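Long-range contacts in putative transcriptional regulator TRANSCRIPTION REGULATOR protein (Rhizobium meliloti, PDB 5NLA), which acts as an AraC-like transcriptional activator that binds c-di-GMP by a PilZ-like mechanism to regulate extracellular polysaccharide production: residues D122-R133 with T164-Y175; D83-G91 with V100-S108. One frame throughout, in Å; residues are numbered along the deposited sequence.

Interaction 1. Residues D122-R133 with T164-Y175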
loop_
_atom_site.group_PDB
_atom_site.type_symbol
_atom_site.label_atom_id
_atom_site.label_comp_id
_atom_site.label_asym_id
_atom_site.label_seq_id
_atom_site.Cartn_x
_atom_site.Cartn_y
_atom_site.Cartn_z
ATOM N N ASP A 122 1.570 -4.726 4.323
ATOM C CA ASP A 122 2.274 -3.591 4.932
ATOM C C ASP A 122 2.972 -2.712 3.889
ATOM O O ASP A 122 3.972 -2.035 4.180
ATOM C CB ASP A 122 3.287 -4.101 5.945
ATOM C CG ASP A 122 4.324 -5.016 5.325
ATOM O OD1 ASP A 122 4.167 -5.423 4.151
ATOM O OD2 ASP A 122 5.295 -5.338 6.033
ATOM N N HIS A 123 2.416 -2.689 2.688
ATOM C CA HIS A 123 3.018 -1.965 1.595
ATOM C C HIS A 123 3.086 -0.480 1.960
ATOM O O HIS A 123 2.338 -0.009 2.820
ATOM C CB HIS A 123 2.194 -2.138 0.304
ATOM C CG HIS A 123 2.190 -3.533 -0.249
ATOM N ND1 HIS A 123 1.668 -4.606 0.436
ATOM C CD2 HIS A 123 2.620 -4.021 -1.438
ATOM C CE1 HIS A 123 1.801 -5.700 -0.294
ATOM N NE2 HIS A 123 2.367 -5.371 -1.440
ATOM N N TRP A 124 4.005 0.237 1.321
ATOM C CA TRP A 124 3.990 1.696 1.325
ATOM C C TRP A 124 3.011 2.097 0.225
ATOM O O TRP A 124 3.152 1.692 -0.928
ATOM C CB TRP A 124 5.374 2.252 1.022
ATOM C CG TRP A 124 6.465 1.663 1.855
ATOM C CD1 TRP A 124 7.312 0.675 1.492
ATOM C CD2 TRP A 124 6.822 2.032 3.192
ATOM N NE1 TRP A 124 8.175 0.395 2.519
ATOM C CE2 TRP A 124 7.895 1.215 3.574
ATOM C CE3 TRP A 124 6.330 2.969 4.105
ATOM C CZ2 TRP A 124 8.495 1.305 4.818
ATOM C CZ3 TRP A 124 6.920 3.053 5.353
ATOM C CH2 TRP A 124 7.999 2.229 5.695
ATOM N N ASN A 125 1.996 2.860 0.589
ATOM C CA ASN A 125 0.961 3.272 -0.349
ATOM C C ASN A 125 1.194 4.738 -0.689
ATOM O O ASN A 125 1.282 5.594 0.201
ATOM C CB ASN A 125 -0.419 3.071 0.294
ATOM C CG ASN A 125 -1.577 3.040 -0.709
ATOM O OD1 ASN A 125 -2.726 3.161 -0.297
ATOM N ND2 ASN A 125 -1.297 2.863 -1.990
ATOM N N VAL A 126 1.339 5.010 -1.975
ATOM C CA VAL A 126 1.343 6.378 -2.478
ATOM C C VAL A 126 0.237 6.480 -3.501
ATOM O O VAL A 126 0.118 5.611 -4.366
ATOM C CB VAL A 126 2.689 6.723 -3.102
ATOM C CG1 VAL A 126 2.585 7.947 -3.997
ATOM C CG2 VAL A 126 3.707 6.938 -1.993
ATOM N N GLY A 127 -0.580 7.518 -3.394
ATOM C CA GLY A 127 -1.753 7.651 -4.259
ATOM C C GLY A 127 -1.927 9.064 -4.754
ATOM O O GLY A 127 -1.936 9.993 -3.955
ATOM N N LEU A 128 -2.062 9.209 -6.071
ATOM C CA LEU A 128 -2.281 10.496 -6.726
ATOM C C LEU A 128 -3.727 10.623 -7.158
ATOM O O LEU A 128 -4.245 9.703 -7.764
ATOM C CB LEU A 128 -1.431 10.570 -7.984
ATOM C CG LEU A 128 -1.570 11.817 -8.851
ATOM C CD1 LEU A 128 -1.134 13.055 -8.078
ATOM C CD2 LEU A 128 -0.745 11.624 -10.113
ATOM N N PHE A 129 -4.346 11.777 -6.921
ATOM C CA PHE A 129 -5.724 12.030 -7.379
ATOM C C PHE A 129 -5.710 12.830 -8.678
ATOM O O PHE A 129 -5.126 13.920 -8.733
ATOM C CB PHE A 129 -6.523 12.788 -6.311
ATOM C CG PHE A 129 -7.003 11.916 -5.179
ATOM C CD1 PHE A 129 -6.104 11.216 -4.388
ATOM C CD2 PHE A 129 -8.348 11.799 -4.902
ATOM C CE1 PHE A 129 -6.541 10.409 -3.352
ATOM C CE2 PHE A 129 -8.793 10.993 -3.874
ATOM C CZ PHE A 129 -7.891 10.296 -3.094
ATOM N N ARG A 130 -6.351 12.292 -9.714
ATOM C CA ARG A 130 -6.641 13.064 -10.932
ATOM C C ARG A 130 -7.783 14.021 -10.609
ATOM O O ARG A 130 -7.715 15.206 -10.904
ATOM C CB ARG A 130 -7.045 12.165 -12.109
ATOM C CG ARG A 130 -6.151 10.957 -12.363
ATOM C CD ARG A 130 -4.693 11.358 -12.375
ATOM N NE ARG A 130 -3.840 10.355 -12.997
ATOM C CZ ARG A 130 -2.545 10.537 -13.259
ATOM N NH1 ARG A 130 -1.946 11.688 -12.958
ATOM N NH2 ARG A 130 -1.841 9.565 -13.836
ATOM N N SER A 131 -8.835 13.471 -10.010
ATOM C CA SER A 131 -9.965 14.230 -9.501
ATOM C C SER A 131 -10.440 13.659 -8.169
ATOM O O SER A 131 -10.188 12.512 -7.863
ATOM C CB SER A 131 -11.109 14.171 -10.495
ATOM O OG SER A 131 -11.559 12.838 -10.641
ATOM N N GLY A 132 -11.160 14.475 -7.415
ATOM C CA GLY A 132 -11.692 14.111 -6.118
ATOM C C GLY A 132 -10.809 14.610 -4.992
ATOM O O GLY A 132 -9.780 15.239 -5.211
ATOM N N ARG A 133 -11.208 14.276 -3.777
ATOM C CA ARG A 133 -10.605 14.773 -2.560
ATOM C C ARG A 133 -10.821 13.684 -1.542
ATOM O O ARG A 133 -11.903 13.101 -1.497
ATOM C CB ARG A 133 -11.269 16.070 -2.083
ATOM C CG ARG A 133 -10.930 17.247 -2.962
ATOM C CD ARG A 133 -11.313 18.611 -2.389
ATOM N NE ARG A 133 -10.590 19.672 -3.101
ATOM C CZ ARG A 133 -9.300 19.980 -2.917
ATOM N NH1 ARG A 133 -8.555 19.341 -2.012
ATOM N NH2 ARG A 133 -8.740 20.951 -3.631
ATOM N N THR A 164 -14.567 11.792 -1.607
ATOM C CA THR A 164 -15.566 12.181 -2.550
ATOM C C THR A 164 -15.424 11.147 -3.703
ATOM O O THR A 164 -14.582 10.216 -3.602
ATOM C CB THR A 164 -15.300 13.671 -2.915
ATOM O OG1 THR A 164 -16.537 14.345 -3.105
ATOM C CG2 THR A 164 -14.444 13.834 -4.124
ATOM N N ASP A 165 -16.231 11.259 -4.760
ATOM C CA ASP A 165 -15.991 10.471 -5.962
ATOM C C ASP A 165 -14.637 10.888 -6.521
ATOM O O ASP A 165 -14.256 12.040 -6.418
ATOM C CB ASP A 165 -17.106 10.623 -6.990
ATOM C CG ASP A 165 -17.117 11.988 -7.694
ATOM O OD1 ASP A 165 -16.705 13.022 -7.126
ATOM O OD2 ASP A 165 -17.588 12.030 -8.839
ATOM N N ALA A 166 -13.872 9.944 -7.052
ATOM C CA ALA A 166 -12.494 10.241 -7.394
ATOM C C ALA A 166 -11.941 9.277 -8.402
ATOM O O ALA A 166 -12.457 8.180 -8.572
ATOM C CB ALA A 166 -11.628 10.229 -6.140
ATOM N N ALA A 167 -10.894 9.733 -9.080
ATOM C CA ALA A 167 -10.064 8.906 -9.945
ATOM C C ALA A 167 -8.660 9.052 -9.417
ATOM O O ALA A 167 -8.156 10.165 -9.296
ATOM C CB ALA A 167 -10.123 9.396 -11.388
ATOM N N SER A 168 -8.028 7.943 -9.091
ATOM C CA SER A 168 -6.666 7.998 -8.612
ATOM C C SER A 168 -5.793 6.976 -9.304
ATOM O O SER A 168 -6.282 6.011 -9.903
ATOM C CB SER A 168 -6.611 7.813 -7.085
ATOM O OG SER A 168 -7.212 6.602 -6.669
ATOM N N ILE A 169 -4.490 7.225 -9.232
ATOM C CA ILE A 169 -3.492 6.222 -9.571
ATOM C C ILE A 169 -2.684 5.938 -8.290
ATOM O O ILE A 169 -2.176 6.860 -7.636
ATOM C CB ILE A 169 -2.658 6.629 -10.812
ATOM C CG1 ILE A 169 -1.724 5.483 -11.236
ATOM C CG2 ILE A 169 -1.881 7.917 -10.579
ATOM C CD1 ILE A 169 -1.370 5.493 -12.711
ATOM N N LEU A 170 -2.641 4.660 -7.911
ATOM C CA LEU A 170 -2.093 4.216 -6.623
ATOM C C LEU A 170 -0.869 3.307 -6.812
ATOM O O LEU A 170 -0.928 2.341 -7.571
ATOM C CB LEU A 170 -3.151 3.422 -5.859
ATOM C CG LEU A 170 -4.453 4.072 -5.371
ATOM C CD1 LEU A 170 -5.302 2.998 -4.696
ATOM C CD2 LEU A 170 -4.197 5.225 -4.409
ATOM N N LEU A 171 0.219 3.619 -6.107
ATOM C CA LEU A 171 1.411 2.759 -6.026
ATOM C C LEU A 171 1.418 2.008 -4.693
ATOM O O LEU A 171 1.289 2.615 -3.620
ATOM C CB LEU A 171 2.695 3.594 -6.095
ATOM C CG LEU A 171 2.859 4.597 -7.231
ATOM C CD1 LEU A 171 4.127 5.417 -7.039
ATOM C CD2 LEU A 171 2.878 3.880 -8.566
ATOM N N PHE A 172 1.564 0.692 -4.768
ATOM C CA PHE A 172 1.763 -0.130 -3.584
ATOM C C PHE A 172 3.153 -0.739 -3.727
ATOM O O PHE A 172 3.410 -1.488 -4.658
ATOM C CB PHE A 172 0.719 -1.233 -3.497
ATOM C CG PHE A 172 -0.694 -0.747 -3.294
ATOM C CD1 PHE A 172 -1.173 -0.474 -2.019
ATOM C CD2 PHE A 172 -1.582 -0.638 -4.381
ATOM C CE1 PHE A 172 -2.488 -0.050 -1.823
ATOM C CE2 PHE A 172 -2.903 -0.229 -4.191
ATOM C CZ PHE A 172 -3.357 0.070 -2.911
ATOM N N MET A 173 4.042 -0.384 -2.803
ATOM C CA MET A 173 5.452 -0.777 -2.848
ATOM C C MET A 173 5.719 -1.716 -1.656
ATOM O O MET A 173 5.398 -1.357 -0.514
ATOM C CB MET A 173 6.346 0.474 -2.765
ATOM C CG MET A 173 6.374 1.329 -4.044
ATOM S SD MET A 173 6.906 3.049 -3.864
ATOM C CE MET A 173 5.575 3.595 -2.824
ATOM N N PRO A 174 6.286 -2.921 -1.905
ATOM C CA PRO A 174 6.529 -3.852 -0.792
ATOM C C PRO A 174 7.539 -3.304 0.212
ATOM O O PRO A 174 8.472 -2.614 -0.194
ATOM C CB PRO A 174 7.096 -5.097 -1.476
ATOM C CG PRO A 174 6.853 -4.926 -2.928
ATOM C CD PRO A 174 6.766 -3.467 -3.187
ATOM N N TYR A 175 7.356 -3.630 1.497
ATOM C CA TYR A 175 8.139 -3.027 2.592
ATOM C C TYR A 175 9.596 -2.768 2.243
ATOM O O TYR A 175 10.127 -1.691 2.498
ATOM C CB TYR A 175 8.131 -3.898 3.862
ATOM C CG TYR A 175 8.742 -3.161 5.034
ATOM C CD1 TYR A 175 8.039 -2.140 5.653
ATOM C CD2 TYR A 175 10.025 -3.439 5.484
ATOM C CE1 TYR A 175 8.578 -1.423 6.698
ATOM C CE2 TYR A 175 10.574 -2.720 6.536
ATOM C CZ TYR A 175 9.836 -1.705 7.137
ATOM O OH TYR A 175 10.323 -0.957 8.185
#

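Interaction 2. Residues D83-G91 with V100-S108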
loop_
_atom_site.group_PDB
_atom_site.type_symbol
_atom_site.label_atom_id
_atom_site.label_comp_id
_atom_site.label_asym_id
_atom_site.label_seq_id
_atom_site.Cartn_x
_atom_site.Cartn_y
_atom_site.Cartn_z
ATOM N N ASP A 83 -29.204 2.798 -5.365
ATOM C CA ASP A 83 -28.585 3.743 -6.301
ATOM C C ASP A 83 -27.510 3.114 -7.204
ATOM O O ASP A 83 -27.321 3.549 -8.326
ATOM C CB ASP A 83 -27.965 4.950 -5.538
ATOM C CG ASP A 83 -29.002 5.770 -4.737
ATOM O OD1 ASP A 83 -30.191 5.827 -5.141
ATOM O OD2 ASP A 83 -28.617 6.368 -3.703
ATOM N N GLY A 84 -26.806 2.104 -6.713
ATOM C CA GLY A 84 -25.680 1.533 -7.430
ATOM C C GLY A 84 -24.381 2.126 -6.928
ATOM O O GLY A 84 -24.372 3.035 -6.092
ATOM N N PHE A 85 -23.275 1.600 -7.436
ATOM C CA PHE A 85 -21.962 2.001 -6.983
ATOM C C PHE A 85 -20.921 1.679 -8.068
ATOM O O PHE A 85 -20.153 0.717 -7.937
ATOM C CB PHE A 85 -21.643 1.297 -5.668
ATOM C CG PHE A 85 -20.460 1.866 -4.951
ATOM C CD1 PHE A 85 -20.620 2.929 -4.074
ATOM C CD2 PHE A 85 -19.185 1.319 -5.125
ATOM C CE1 PHE A 85 -19.533 3.465 -3.404
ATOM C CE2 PHE A 85 -18.084 1.850 -4.451
ATOM C CZ PHE A 85 -18.255 2.931 -3.597
ATOM N N PRO A 86 -20.887 2.491 -9.144
ATOM C CA PRO A 86 -20.023 2.221 -10.289
ATOM C C PRO A 86 -18.543 2.460 -9.976
ATOM O O PRO A 86 -18.134 3.602 -9.784
ATOM C CB PRO A 86 -20.514 3.211 -11.335
ATOM C CG PRO A 86 -21.026 4.367 -10.548
ATOM C CD PRO A 86 -21.495 3.833 -9.223
ATOM N N ALA A 87 -17.762 1.383 -9.939
ATOM C CA ALA A 87 -16.361 1.443 -9.542
ATOM C C ALA A 87 -15.493 0.528 -10.406
ATOM O O ALA A 87 -15.971 -0.456 -10.961
ATOM C CB ALA A 87 -16.201 1.108 -8.067
ATOM N N GLU A 88 -14.218 0.901 -10.513
ATOM C CA GLU A 88 -13.250 0.225 -11.354
ATOM C C GLU A 88 -11.901 0.232 -10.671
ATOM O O GLU A 88 -11.457 1.273 -10.179
ATOM C CB GLU A 88 -13.109 0.938 -12.692
ATOM C CG GLU A 88 -13.660 0.191 -13.889
ATOM C CD GLU A 88 -13.101 0.727 -15.194
ATOM O OE1 GLU A 88 -12.889 1.963 -15.301
ATOM O OE2 GLU A 88 -12.855 -0.092 -16.109
ATOM N N LEU A 89 -11.270 -0.939 -10.640
ATOM C CA LEU A 89 -9.871 -1.100 -10.276
ATOM C C LEU A 89 -9.197 -1.727 -11.467
ATOM O O LEU A 89 -9.762 -2.610 -12.113
ATOM C CB LEU A 89 -9.717 -2.018 -9.070
ATOM C CG LEU A 89 -9.565 -1.484 -7.633
ATOM C CD1 LEU A 89 -8.429 -2.209 -6.910
ATOM C CD2 LEU A 89 -9.363 0.022 -7.545
ATOM N N THR A 90 -7.993 -1.264 -11.763
ATOM C CA THR A 90 -7.222 -1.817 -12.856
ATOM C C THR A 90 -5.785 -1.963 -12.369
ATOM O O THR A 90 -5.169 -0.975 -11.991
ATOM C CB THR A 90 -7.330 -0.911 -14.096
ATOM O OG1 THR A 90 -8.675 -0.417 -14.212
ATOM C CG2 THR A 90 -6.971 -1.658 -15.358
ATOM N N GLY A 91 -5.283 -3.202 -12.352
ATOM C CA GLY A 91 -4.007 -3.550 -11.708
ATOM C C GLY A 91 -2.898 -3.985 -12.654
ATOM O O GLY A 91 -3.083 -4.912 -13.444
ATOM N N VAL A 100 -2.171 0.580 -9.388
ATOM C CA VAL A 100 -3.626 0.415 -9.473
ATOM C C VAL A 100 -4.303 1.704 -9.930
ATOM O O VAL A 100 -4.143 2.744 -9.303
ATOM C CB VAL A 100 -4.215 -0.047 -8.130
ATOM C CG1 VAL A 100 -5.743 -0.015 -8.156
ATOM C CG2 VAL A 100 -3.697 -1.441 -7.800
ATOM N N GLN A 101 -5.042 1.618 -11.031
ATOM C CA GLN A 101 -5.924 2.698 -11.475
ATOM C C GLN A 101 -7.308 2.483 -10.861
ATOM O O GLN A 101 -7.984 1.497 -11.165
ATOM C CB GLN A 101 -6.005 2.734 -12.997
ATOM C CG GLN A 101 -4.695 3.166 -13.661
ATOM C CD GLN A 101 -4.594 2.791 -15.133
ATOM O OE1 GLN A 101 -4.672 1.612 -15.500
ATOM N NE2 GLN A 101 -4.388 3.788 -15.980
ATOM N N GLN A 102 -7.709 3.402 -9.985
ATOM C CA GLN A 102 -8.979 3.330 -9.280
ATOM C C GLN A 102 -9.943 4.432 -9.729
ATOM O O GLN A 102 -9.570 5.610 -9.784
ATOM C CB GLN A 102 -8.722 3.487 -7.793
ATOM C CG GLN A 102 -9.950 3.343 -6.917
ATOM C CD GLN A 102 -9.579 3.138 -5.469
ATOM O OE1 GLN A 102 -10.153 2.290 -4.773
ATOM N NE2 GLN A 102 -8.594 3.899 -5.004
ATOM N N VAL A 103 -11.177 4.044 -10.038
ATOM C CA VAL A 103 -12.267 4.998 -10.218
ATOM C C VAL A 103 -13.393 4.562 -9.300
ATOM O O VAL A 103 -13.838 3.421 -9.361
ATOM C CB VAL A 103 -12.764 5.050 -11.675
ATOM C CG1 VAL A 103 -13.923 6.031 -11.800
ATOM C CG2 VAL A 103 -11.630 5.435 -12.612
ATOM N N THR A 104 -13.857 5.474 -8.462
ATOM C CA THR A 104 -14.730 5.103 -7.365
ATOM C C THR A 104 -15.687 6.248 -6.955
ATOM O O THR A 104 -15.315 7.420 -7.051
ATOM C CB THR A 104 -13.857 4.613 -6.184
ATOM O OG1 THR A 104 -14.657 3.848 -5.282
ATOM C CG2 THR A 104 -13.179 5.771 -5.455
ATOM N N PRO A 105 -16.931 5.923 -6.549
ATOM C CA PRO A 105 -17.840 6.955 -6.012
ATOM C C PRO A 105 -17.494 7.347 -4.568
ATOM O O PRO A 105 -16.605 6.753 -3.971
ATOM C CB PRO A 105 -19.225 6.287 -6.066
ATOM C CG PRO A 105 -19.069 5.112 -6.959
ATOM C CD PRO A 105 -17.650 4.664 -6.789
ATOM N N ALA A 106 -18.193 8.346 -4.022
ATOM C CA ALA A 106 -17.933 8.791 -2.652
ATOM C C ALA A 106 -18.216 7.664 -1.691
ATOM O O ALA A 106 -19.266 7.047 -1.759
ATOM C CB ALA A 106 -18.771 9.998 -2.284
ATOM N N HIS A 107 -17.253 7.376 -0.823
ATOM C CA HIS A 107 -17.439 6.384 0.238
ATOM C C HIS A 107 -16.516 6.745 1.389
ATOM O O HIS A 107 -15.720 7.689 1.294
ATOM C CB HIS A 107 -17.121 4.973 -0.278
ATOM C CG HIS A 107 -15.700 4.812 -0.711
ATOM N ND1 HIS A 107 -15.212 5.363 -1.875
ATOM C CD2 HIS A 107 -14.646 4.223 -0.103
ATOM C CE1 HIS A 107 -13.923 5.100 -1.980
ATOM N NE2 HIS A 107 -13.553 4.412 -0.915
ATOM N N SER A 108 -16.653 6.016 2.484
ATOM C CA SER A 108 -15.735 6.125 3.588
ATOM C C SER A 108 -14.972 4.796 3.734
ATOM O O SER A 108 -15.416 3.729 3.255
ATOM C CB SER A 108 -16.479 6.523 4.851
ATOM O OG SER A 108 -17.311 5.463 5.276
#

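Interaction 1. Residues D122-R133 with T164-Y175
Leu-171 O takes two hydrogen bonds: the backbone N of Val-126 at 2.9 Å, in the carbonyl plane, and Asn-125 ND2 at 3.1 Å, from above that plane. With CG of Asn-125 anti to its own N (chi1 -162°), the amide lies over one face of the Phe-172 ring, offset toward the CD1-CE1 rim, the planes 12° apart. On the face of the sheet carrying Trp-124, the indole NE1 donates to Tyr-175 O at 2.9 Å, nearly straight (175°) and in the indole plane. The tyrosine ring is nearly parallel to the indole but barely overlaps it, its centroid 5.2 Å from that of the six-membered ring of Trp-124; helix 251-261 also supports it. A leucine in place of Trp-124 would probably leave Tyr-175 O without this donor and that side of the phenol ring uncovered. A classic beta bulge, in which Arg-130 and Ser-131 sit opposite the single residue Ala-167, shifts the antiparallel register by one, and pairing resumes beyond it. Arg-130 N donates to Ala-167 O at 2.8 Å, whereas the bond from Ser-131 is weak. Asn-125 thus doubles the grip on one carbonyl, while Trp-124 NE1 adds a bond past the last bridged pair, Trp-124 with Met-173.

Interaction 2. Residues D83-G91 with V100-S108
Phe-85 and Pro-105 form the apolar centre, with the proline CD over one face of the phenyl ring, 3.8 Å from its centroid and 18° off the normal: a CH-pi contact. Phe-85 has chi1 at -167°, which sets CG opposite the backbone N and carries the ring across to Pro-105. Pro-86 extends this packing, its CD 3.6 Å from Pro-105 CG, and the methyl of Ala-87 adds a looser touch on Pro-105 CD. At the ring edge lie Ala-106 O and His-107 CB, while Phe-60 and Trp-63 of helix 59-67 also meet the Phe-85 ring. His-107 is held in turn by its own segment: ND1 donates to Pro-105 O at 2.9 Å, within the imidazole plane and nearly straight.

Beyond the prolines the segments pair as a beta hairpin, strands 88-94 and 97-104, antiparallel throughout. Glu-88 with Val-103 and Thr-90 with Gln-101 are its hydrogen-bonded pairs. Glu-88 N to Val-103 O and Val-103 N to Glu-88 O are both 2.8 Å; in the second pair, Thr-90 N to Gln-101 O is markedly bent, at 133°. Between them, Leu-89 and Gln-102 form a non-hydrogen-bonded pair whose side chains run alongside each other, the leucine CD2 lying 3.4 Å from Gln-102 CG. Both methyls of Leu-89, CD1 and CD2, lie 3.7 Å from Val-100 CG1, and Trp-376 touches both Leu-89 and Val-100.

The other face, with Glu-88, Thr-90, Gln-101 and Val-103, is more polar. Gln-101 OE1 comes 3.9 Å from Thr-90 CB, a packing contact, and accepts a hydrogen bond from Trp-92 NE1, while NE2 of the same amide is bonded to Glu-209. The Glu-88 carboxylate forms a salt bridge with Arg-52.

Followed from the N terminus, the chain completes interaction 2 before interaction 1 begins, so the two are in series, neither nested nor crossed. Residues 83-91 and 100-108 close a short hairpin; strand 107-111, starting within the latter, already belongs to the second, five-stranded sheet. After helix 113-118, interaction 1 closes a longer excursion of 30 residues with four strands and no helix. Its far end passes into the second sheet, where strands 134-138 and 159-163 are neighbours. The contacts meet in one seven-stranded antiparallel sheet, where strands 97-104 and 166-173 are adjacent; Leu-170 N lies 2.8 Å from Val-100 O and Ser-168 N 2.9 Å from Gln-102 O, both probable hydrogen bonds.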